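Local coordinates for probable sulfate-binding lipoprotein SubI (Mycobacterium tuberculosis, PDB 6DDN), which probably binds sulfate outside the cell membrane as a lipoprotein and hands it on for uptake, at residues 288-291 and 292-295; 194-197 and 198-202; 90-93 and 94-98. All blocks are in the same frame, centred on the assembly; numbering follows the deposited sequence.

How the interactions relate
From the N terminus the order is interaction 3 (90-98), interaction 2 (194-202) and interaction 1 (288-295). Each is local to one helix, so none closes a long loop, and they follow in series without nesting or crossing. Interaction 3 takes in the N-cap and most of helix 91-99, which connects strands 83-88 and 106-108, both parallel partners of strand 53-58. Interaction 2 caps helix 196-210, which packs beside helix 177-190. Interaction 1 spans nearly all of helix 287-295, set against helix 63-74 and strand 299-300. Interactions 1 and 2 lie on opposite sides of the chain's centre, their centres about 37 Å apart. No two of the three touch.

Interaction 1: residues 288-291 and 292-295; sequences QAQK and LWAQ
Q288 and L292 begin a ladder of four backbone hydrogen bonds in helix 287-295, each reaching four residues along the chain. L292 N donates to Q288 O at 2.9 Å. W293 N donates to A289 O at 2.9 Å in a nearly straight bond, with an N-H...O angle of 173°. A294 N to Q290 O and Q295 N to K291 O complete the set.

The L292 side chain lies back over the preceding turn, because CG sits beside its own backbone N (chi1 -67°). L292 CG comes 3.2 Å from Q288 O. L292 CD1 then lies 4.1 Å from Q288 CG, and the two side chains run side by side, pointing the same way. The W293 indole also leans back, with its CD1 3.1 Å from A289 O in an oblique approach. Q290 and W293 are buried, but their polar groups have partners. Q290 OE1 accepts from D302 N, Q290 NE2 donates to P137 O, and W293 NE1 donates to Q284 OE1. On the exposed side, the extended Q295 chain brings NE2 to 3.8 Å from K291 CB.

The helix is held on several sides. W293 stacks on F138 and meets W66 and F298 edge-to-face. L292 packs on V69 and A72 of helix 63-74. Q290 and A294 rest on P300 of strand 299-300.

Interaction 2: residues 194-197 and 198-202; sequences RNNQ and AGIDF
N195 caps the N terminus of helix 196-210 by accepting a hydrogen bond from A198 N. The acceptor is N195 OD1, at 2.8 Å from A198 N. N195 CG is anti to the backbone N (chi1 166°), which carries the amide forward to the first turn of the helix. The cap occupies a backbone N-H that has no preceding turn to bond to. The exact place of N195 OD1 is less sure, since it is modelled too close to A198 CB.

Helical bonding then takes over. I200 N donates to N196 O at 3.2 Å, and D201 N donates to Q197 O at 2.6 Å. I200 points its CB back toward the first turn, and its CG1 comes 3.1 Å from N196 O. The same I200 CG1 passes 3.9 Å from N196 ND2. The other end of that amide has a partner in the preceding helix: N196 OD1 is hydrogen-bonded to the hydroxyl of Y186, on helix 177-190. I200 also touches Y186, so this face of the turn packs on helix 177-190.

Q197 and D201 meet on another side of the turn. The Q197 chain turns about its CB-CG bond (chi2 57°) and brings the NE2 end of its amide beside D201 OD1. The amide and carboxylate planes stand 86° apart. Q197 NE2 and D201 OD1 are modelled too close, at 2.5 Å and with a poor angle, so the pair is doubtful and not counted as a hydrogen bond.

Interaction 3: residues 90-93 and 94-98; sequences ASAD and QSRGV. With SO4 (sulfate ion), chain E.
R96 and D93 both turn CG beside their own backbone N, with chi1 of -77° and -73°. For R96 the chain then runs extended from CG to NE, back toward the turn before it. This brings the guanidinium to the D93 carboxylate. R96 NH2 and D93 OD1 form a salt bridge of 2.9 Å. D93 OD1 reaches the edge of the guanidinium near its plane; the two flat groups are turned 60° apart, and OD1 alone makes the bridge. The methyl of A92 lies over one face of the guanidinium, with A92 CB 3.5 Å from R96 NH1.

Backbone bonds hold the turn beneath. Q94 N donates to O of A90, the N-cap residue, at 2.8 Å, and three more such bonds continue the helix to G97.

A sulfate ion, probably from the crystallisation liquor, lies at another part of the guanidinium edge. R96 NE donates to its O2; the modelled bond is very short. R96 NH1 adds a weak bond to the same O2 at 3.2 Å, and also donates to L173 O. R117 NH1 holds the sulfate as well. The buried hydroxyls of the helix turn to D114: S91 OG is bonded to D114 OD2, and S95 OG to D114 O. A second sulfate lies about 3 Å from the S91 side chain at nearest atoms. It may also come from the liquor, but a sulfate at a helix N terminus is consistent with how this family binds the anion.

R96 therefore serves two anions through different N-H groups. The carboxylate and the bond to L173 O would help to fix the rotation of the guanidinium. With R117 beside it, R96 probably makes the patch between helices 91-99 and 113-120 attractive to anions.

Interaction 1: residues 288-291 and 292-295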
ATOM      1  N   GLN A 288     -18.119  10.933   0.248  1.00 56.64           N
ATOM      2  CA  GLN A 288     -17.344  11.713   1.209  1.00 56.32           C
ATOM      3  C   GLN A 288     -16.049  11.004   1.579  1.00 52.89           C
ATOM      4  O   GLN A 288     -14.966  11.599   1.529  1.00 52.17           O
ATOM      5  CB  GLN A 288     -18.180  11.988   2.458  1.00 59.52           C
ATOM      6  CG  GLN A 288     -17.487  12.884   3.471  1.00 62.14           C
ATOM      7  CD  GLN A 288     -18.137  12.830   4.841  1.00 63.75           C
ATOM      8  OE1 GLN A 288     -18.971  11.965   5.114  1.00 63.76           O
ATOM      9  NE2 GLN A 288     -17.751  13.755   5.714  1.00 62.56           N
ATOM     10  N   ALA A 289     -16.140   9.725   1.953  1.00 50.93           N
ATOM     11  CA  ALA A 289     -14.945   8.990   2.357  1.00 47.39           C
ATOM     12  C   ALA A 289     -13.937   8.902   1.219  1.00 48.24           C
ATOM     13  O   ALA A 289     -12.727   9.004   1.446  1.00 47.11           O
ATOM     14  CB  ALA A 289     -15.325   7.596   2.847  1.00 42.72           C
ATOM     15  N   GLN A 290     -14.417   8.712  -0.014  1.00 50.51           N
ATOM     16  CA  GLN A 290     -13.510   8.671  -1.156  1.00 46.18           C
ATOM     17  C   GLN A 290     -12.812  10.011  -1.350  1.00 49.70           C
ATOM     18  O   GLN A 290     -11.619  10.057  -1.671  1.00 50.24           O
ATOM     19  CB  GLN A 290     -14.272   8.271  -2.419  1.00 44.30           C
ATOM     20  CG  GLN A 290     -14.688   6.815  -2.441  1.00 44.24           C
ATOM     21  CD  GLN A 290     -13.522   5.883  -2.699  1.00 43.53           C
ATOM     22  OE1 GLN A 290     -13.082   5.724  -3.836  1.00 48.97           O
ATOM     23  NE2 GLN A 290     -13.013   5.264  -1.640  1.00 43.55           N
ATOM     24  N   LYS A 291     -13.539  11.115  -1.154  1.00 48.68           N
ATOM     25  CA  LYS A 291     -12.902  12.426  -1.179  1.00 51.15           C
ATOM     26  C   LYS A 291     -11.856  12.542  -0.078  1.00 50.09           C
ATOM     27  O   LYS A 291     -10.777  13.108  -0.291  1.00 48.99           O
ATOM     28  CB  LYS A 291     -13.952  13.527  -1.027  1.00 47.84           C
ATOM     29  CG  LYS A 291     -14.715  13.868  -2.289  1.00 49.28           C
ATOM     30  CD  LYS A 291     -15.702  14.992  -2.016  1.00 51.75           C
ATOM     31  CE  LYS A 291     -16.547  15.318  -3.236  1.00 53.41           C
ATOM     32  NZ  LYS A 291     -17.788  16.049  -2.852  1.00 55.87           N
ATOM     33  N   LEU A 292     -12.156  12.005   1.107  1.00 50.07           N
ATOM     34  CA  LEU A 292     -11.246  12.139   2.240  1.00 49.47           C
ATOM     35  C   LEU A 292      -9.957  11.361   2.009  1.00 44.55           C
ATOM     36  O   LEU A 292      -8.859  11.875   2.257  1.00 46.96           O
ATOM     37  CB  LEU A 292     -11.936  11.675   3.522  1.00 47.67           C
ATOM     38  CG  LEU A 292     -13.108  12.535   3.994  1.00 45.29           C
ATOM     39  CD1 LEU A 292     -13.890  11.801   5.061  1.00 44.85           C
ATOM     40  CD2 LEU A 292     -12.626  13.883   4.506  1.00 46.86           C
ATOM     41  N   TRP A 293     -10.071  10.114   1.545  1.00 41.13           N
ATOM     42  CA  TRP A 293      -8.883   9.344   1.188  1.00 44.51           C
ATOM     43  C   TRP A 293      -8.048  10.086   0.152  1.00 46.55           C
ATOM     44  O   TRP A 293      -6.824  10.203   0.289  1.00 43.13           O
ATOM     45  CB  TRP A 293      -9.285   7.967   0.658  1.00 45.10           C
ATOM     46  CG  TRP A 293      -9.704   6.994   1.716  1.00 46.27           C
ATOM     47  CD1 TRP A 293     -10.971   6.553   1.964  1.00 42.29           C
ATOM     48  CD2 TRP A 293      -8.855   6.328   2.659  1.00 51.36           C
ATOM     49  NE1 TRP A 293     -10.966   5.658   3.006  1.00 44.85           N
ATOM     50  CE2 TRP A 293      -9.678   5.502   3.451  1.00 51.70           C
ATOM     51  CE3 TRP A 293      -7.480   6.351   2.912  1.00 52.05           C
ATOM     52  CZ2 TRP A 293      -9.173   4.707   4.479  1.00 54.55           C
ATOM     53  CZ3 TRP A 293      -6.979   5.556   3.931  1.00 52.77           C
ATOM     54  CH2 TRP A 293      -7.824   4.751   4.704  1.00 53.88           C
ATOM     55  N   ALA A 294      -8.703  10.594  -0.896  1.00 45.65           N
ATOM     56  CA  ALA A 294      -8.003  11.373  -1.910  1.00 42.71           C
ATOM     57  C   ALA A 294      -7.278  12.554  -1.282  1.00 45.87           C
ATOM     58  O   ALA A 294      -6.085  12.766  -1.524  1.00 44.83           O
ATOM     59  CB  ALA A 294      -8.988  11.844  -2.979  1.00 43.02           C
ATOM     60  N   GLN A 295      -7.984  13.324  -0.448  1.00 49.61           N
ATOM     61  CA  GLN A 295      -7.368  14.465   0.221  1.00 46.87           C
ATOM     62  C   GLN A 295      -6.207  14.038   1.110  1.00 46.20           C
ATOM     63  O   GLN A 295      -5.280  14.825   1.337  1.00 49.30           O
ATOM     64  CB  GLN A 295      -8.419  15.216   1.037  1.00 48.56           C
ATOM     65  CG  GLN A 295      -9.435  15.956   0.183  1.00 54.87           C
ATOM     66  CD  GLN A 295     -10.750  16.185   0.899  1.00 57.38           C
ATOM     67  OE1 GLN A 295     -10.829  16.111   2.125  1.00 54.90           O
ATOM     68  NE2 GLN A 295     -11.795  16.460   0.130  1.00 61.00           N
TER

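Interaction 2: residues 194-197 and 198-202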
ATOM      1  N   ARG A 194       7.170 -10.078 -20.321  1.00 88.86           N
ATOM      2  CA  ARG A 194       7.559 -10.586 -21.631  1.00 94.90           C
ATOM      3  C   ARG A 194       8.988 -11.120 -21.599  1.00 95.61           C
ATOM      4  O   ARG A 194       9.207 -12.322 -21.770  1.00 97.19           O
ATOM      5  CB  ARG A 194       7.386  -9.505 -22.699  1.00 98.10           C
ATOM      6  CG  ARG A 194       5.939  -9.378 -23.162  1.00103.15           C
ATOM      7  CD  ARG A 194       5.543  -7.938 -23.409  1.00106.38           C
ATOM      8  NE  ARG A 194       4.096  -7.769 -23.530  1.00111.72           N
ATOM      9  CZ  ARG A 194       3.339  -7.112 -22.654  1.00112.03           C
ATOM     10  NH1 ARG A 194       3.885  -6.557 -21.581  1.00107.64           N
ATOM     11  NH2 ARG A 194       2.032  -7.008 -22.850  1.00115.38           N
ATOM     12  N   ASN A 195       9.964 -10.244 -21.369  1.00 91.80           N
ATOM     13  CA  ASN A 195      11.342 -10.684 -21.154  1.00 89.06           C
ATOM     14  C   ASN A 195      11.530 -10.837 -19.646  1.00 89.03           C
ATOM     15  O   ASN A 195      12.016  -9.950 -18.942  1.00 91.15           O
ATOM     16  CB  ASN A 195      12.320  -9.701 -21.786  1.00 90.72           C
ATOM     17  CG  ASN A 195      13.740  -9.901 -21.315  1.00 95.58           C
ATOM     18  OD1 ASN A 195      14.145  -9.343 -20.310  1.00 98.65           O
ATOM     19  ND2 ASN A 195      14.509 -10.679 -22.054  1.00 96.12           N
ATOM     20  N   ASN A 196      11.092 -11.994 -19.139  1.00 88.90           N
ATOM     21  CA  ASN A 196      11.096 -12.234 -17.700  1.00 86.21           C
ATOM     22  C   ASN A 196      12.499 -12.194 -17.111  1.00 83.89           C
ATOM     23  O   ASN A 196      12.650 -11.912 -15.917  1.00 81.04           O
ATOM     24  CB  ASN A 196      10.424 -13.580 -17.397  1.00 85.17           C
ATOM     25  CG  ASN A 196      10.730 -14.092 -15.999  1.00 83.85           C
ATOM     26  OD1 ASN A 196      10.001 -13.807 -15.049  1.00 80.38           O
ATOM     27  ND2 ASN A 196      11.801 -14.870 -15.871  1.00 87.83           N
ATOM     28  N   GLN A 197      13.530 -12.437 -17.921  1.00 88.98           N
ATOM     29  CA  GLN A 197      14.876 -12.548 -17.369  1.00 89.64           C
ATOM     30  C   GLN A 197      15.466 -11.189 -17.000  1.00 84.80           C
ATOM     31  O   GLN A 197      16.043 -11.048 -15.917  1.00 88.09           O
ATOM     32  CB  GLN A 197      15.788 -13.293 -18.345  1.00101.01           C
ATOM     33  CG  GLN A 197      17.183 -13.595 -17.796  1.00106.14           C
ATOM     34  CD  GLN A 197      17.171 -14.391 -16.496  1.00110.27           C
ATOM     35  OE1 GLN A 197      16.205 -15.088 -16.179  1.00113.17           O
ATOM     36  NE2 GLN A 197      18.257 -14.291 -15.737  1.00110.90           N
ATOM     37  N   ALA A 198      15.347 -10.173 -17.864  1.00 79.17           N
ATOM     38  CA  ALA A 198      15.913  -8.878 -17.492  1.00 74.51           C
ATOM     39  C   ALA A 198      15.094  -8.182 -16.417  1.00 66.53           C
ATOM     40  O   ALA A 198      15.611  -7.277 -15.755  1.00 65.13           O
ATOM     41  CB  ALA A 198      16.058  -7.951 -18.700  1.00 72.84           C
ATOM     42  N   GLY A 199      13.832  -8.569 -16.236  1.00 62.24           N
ATOM     43  CA  GLY A 199      13.126  -8.152 -15.038  1.00 63.10           C
ATOM     44  C   GLY A 199      13.773  -8.718 -13.791  1.00 67.43           C
ATOM     45  O   GLY A 199      14.076  -7.987 -12.842  1.00 69.18           O
ATOM     46  N   ILE A 200      14.018 -10.031 -13.789  1.00 65.72           N
ATOM     47  CA  ILE A 200      14.706 -10.672 -12.672  1.00 65.83           C
ATOM     48  C   ILE A 200      16.122 -10.127 -12.538  1.00 63.35           C
ATOM     49  O   ILE A 200      16.581  -9.801 -11.436  1.00 61.25           O
ATOM     50  CB  ILE A 200      14.711 -12.201 -12.853  1.00 70.88           C
ATOM     51  CG1 ILE A 200      13.283 -12.740 -12.954  1.00 73.45           C
ATOM     52  CG2 ILE A 200      15.455 -12.870 -11.709  1.00 72.51           C
ATOM     53  CD1 ILE A 200      12.600 -12.920 -11.624  1.00 73.95           C
ATOM     54  N   ASP A 201      16.839 -10.022 -13.660  1.00 57.77           N
ATOM     55  CA  ASP A 201      18.224  -9.568 -13.611  1.00 60.65           C
ATOM     56  C   ASP A 201      18.332  -8.134 -13.108  1.00 59.10           C
ATOM     57  O   ASP A 201      19.330  -7.776 -12.472  1.00 59.94           O
ATOM     58  CB  ASP A 201      18.872  -9.706 -14.987  1.00 69.82           C
ATOM     59  CG  ASP A 201      19.137 -11.149 -15.362  1.00 78.23           C
ATOM     60  OD1 ASP A 201      18.653 -12.052 -14.644  1.00 77.44           O
ATOM     61  OD2 ASP A 201      19.829 -11.384 -16.374  1.00 85.29           O
ATOM     62  N   PHE A 202      17.326  -7.300 -13.374  1.00 57.39           N
ATOM     63  CA  PHE A 202      17.339  -5.954 -12.813  1.00 56.36           C
ATOM     64  C   PHE A 202      17.144  -5.996 -11.304  1.00 63.58           C
ATOM     65  O   PHE A 202      17.931  -5.411 -10.550  1.00 64.12           O
ATOM     66  CB  PHE A 202      16.263  -5.087 -13.460  1.00 60.11           C
ATOM     67  CG  PHE A 202      16.168  -3.712 -12.864  1.00 55.54           C
ATOM     68  CD1 PHE A 202      15.373  -3.470 -11.755  1.00 51.84           C
ATOM     69  CD2 PHE A 202      16.892  -2.661 -13.402  1.00 62.54           C
ATOM     70  CE1 PHE A 202      15.304  -2.210 -11.199  1.00 52.25           C
ATOM     71  CE2 PHE A 202      16.814  -1.394 -12.854  1.00 59.82           C
ATOM     72  CZ  PHE A 202      16.018  -1.169 -11.751  1.00 56.30           C
TER

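Interaction 3: residues 90-93 and 94-98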
ATOM      1  N   ALA A  90       3.670  -3.941  10.014  1.00 50.42           N
ATOM      2  CA  ALA A  90       4.034  -4.674   8.808  1.00 50.70           C
ATOM      3  C   ALA A  90       2.851  -5.497   8.314  1.00 50.96           C
ATOM      4  O   ALA A  90       2.218  -6.220   9.087  1.00 52.72           O
ATOM      5  CB  ALA A  90       5.236  -5.579   9.084  1.00 52.65           C
ATOM      6  N   SER A  91       2.555  -5.370   7.016  1.00 49.85           N
ATOM      7  CA  SER A  91       1.323  -5.926   6.462  1.00 49.61           C
ATOM      8  C   SER A  91       1.220  -7.428   6.711  1.00 57.81           C
ATOM      9  O   SER A  91       0.220  -7.910   7.257  1.00 61.15           O
ATOM     10  CB  SER A  91       1.240  -5.621   4.967  1.00 46.78           C
ATOM     11  OG  SER A  91      -0.043  -5.932   4.451  1.00 47.22           O
ATOM     12  N   ALA A  92       2.248  -8.184   6.318  1.00 58.91           N
ATOM     13  CA  ALA A  92       2.205  -9.634   6.488  1.00 60.84           C
ATOM     14  C   ALA A  92       2.204 -10.024   7.961  1.00 62.90           C
ATOM     15  O   ALA A  92       1.525 -10.979   8.355  1.00 65.56           O
ATOM     16  CB  ALA A  92       3.379 -10.286   5.759  1.00 60.77           C
ATOM     17  N   ASP A  93       2.965  -9.302   8.790  1.00 60.77           N
ATOM     18  CA  ASP A  93       2.951  -9.567  10.225  1.00 57.63           C
ATOM     19  C   ASP A  93       1.565  -9.336  10.811  1.00 56.61           C
ATOM     20  O   ASP A  93       1.098 -10.117  11.650  1.00 60.86           O
ATOM     21  CB  ASP A  93       3.981  -8.688  10.934  1.00 58.42           C
ATOM     22  CG  ASP A  93       5.407  -9.142  10.689  1.00 62.11           C
ATOM     23  OD1 ASP A  93       5.600 -10.154   9.982  1.00 64.64           O
ATOM     24  OD2 ASP A  93       6.335  -8.486  11.209  1.00 62.34           O
ATOM     25  N   GLN A  94       0.889  -8.269  10.379  1.00 54.74           N
ATOM     26  CA  GLN A  94      -0.462  -8.005  10.861  1.00 53.40           C
ATOM     27  C   GLN A  94      -1.434  -9.079  10.391  1.00 55.78           C
ATOM     28  O   GLN A  94      -2.339  -9.474  11.136  1.00 59.33           O
ATOM     29  CB  GLN A  94      -0.922  -6.622  10.400  1.00 50.28           C
ATOM     30  CG  GLN A  94      -0.168  -5.469  11.040  1.00 52.35           C
ATOM     31  CD  GLN A  94      -0.745  -5.060  12.381  1.00 55.87           C
ATOM     32  OE1 GLN A  94      -1.668  -4.247  12.451  1.00 54.73           O
ATOM     33  NE2 GLN A  94      -0.201  -5.622  13.457  1.00 59.95           N
ATOM     34  N   SER A  95      -1.262  -9.564   9.159  1.00 54.97           N
ATOM     35  CA  SER A  95      -2.126 -10.626   8.656  1.00 60.03           C
ATOM     36  C   SER A  95      -1.960 -11.901   9.473  1.00 63.86           C
ATOM     37  O   SER A  95      -2.949 -12.556   9.821  1.00 67.52           O
ATOM     38  CB  SER A  95      -1.829 -10.890   7.181  1.00 60.93           C
ATOM     39  OG  SER A  95      -2.761 -11.800   6.626  1.00 62.09           O
ATOM     40  N   ARG A  96      -0.717 -12.266   9.791  1.00 62.51           N
ATOM     41  CA  ARG A  96      -0.482 -13.458  10.597  1.00 64.10           C
ATOM     42  C   ARG A  96      -1.070 -13.305  11.992  1.00 65.68           C
ATOM     43  O   ARG A  96      -1.646 -14.254  12.536  1.00 67.42           O
ATOM     44  CB  ARG A  96       1.015 -13.751  10.674  1.00 65.57           C
ATOM     45  CG  ARG A  96       1.558 -14.387   9.418  1.00 68.43           C
ATOM     46  CD  ARG A  96       3.071 -14.400   9.394  1.00 71.25           C
ATOM     47  NE  ARG A  96       3.560 -14.360   8.020  1.00 72.63           N
ATOM     48  CZ  ARG A  96       4.366 -13.421   7.536  1.00 67.82           C
ATOM     49  NH1 ARG A  96       4.750 -13.466   6.268  1.00 63.06           N
ATOM     50  NH2 ARG A  96       4.798 -12.442   8.321  1.00 66.92           N
ATOM     51  N   GLY A  97      -0.932 -12.118  12.585  1.00 64.94           N
ATOM     52  CA  GLY A  97      -1.499 -11.889  13.904  1.00 62.72           C
ATOM     53  C   GLY A  97      -2.974 -12.224  13.970  1.00 65.19           C
ATOM     54  O   GLY A  97      -3.413 -12.991  14.830  1.00 70.64           O
ATOM     55  N   VAL A  98      -3.764 -11.654  13.056  1.00 61.93           N
ATOM     56  CA  VAL A  98      -5.201 -11.911  13.057  1.00 63.33           C
ATOM     57  C   VAL A  98      -5.486 -13.367  12.713  1.00 66.74           C
ATOM     58  O   VAL A  98      -6.409 -13.979  13.265  1.00 69.80           O
ATOM     59  CB  VAL A  98      -5.920 -10.954  12.092  1.00 60.33           C
ATOM     60  CG1 VAL A  98      -7.427 -11.097  12.237  1.00 61.87           C
ATOM     61  CG2 VAL A  98      -5.485  -9.519  12.341  1.00 57.20           C
TER
HETATM   62  S   SO4 E 403       2.790 -17.555   6.304  1.00 96.07           S
HETATM   63  O1  SO4 E 403       1.848 -17.781   7.395  1.00 95.22           O
HETATM   64  O2  SO4 E 403       3.658 -16.428   6.634  1.00 94.43           O
HETATM   65  O3  SO4 E 403       3.605 -18.749   6.105  1.00 99.57           O
HETATM   66  O4  SO4 E 403       2.056 -17.264   5.077  1.00 96.29           O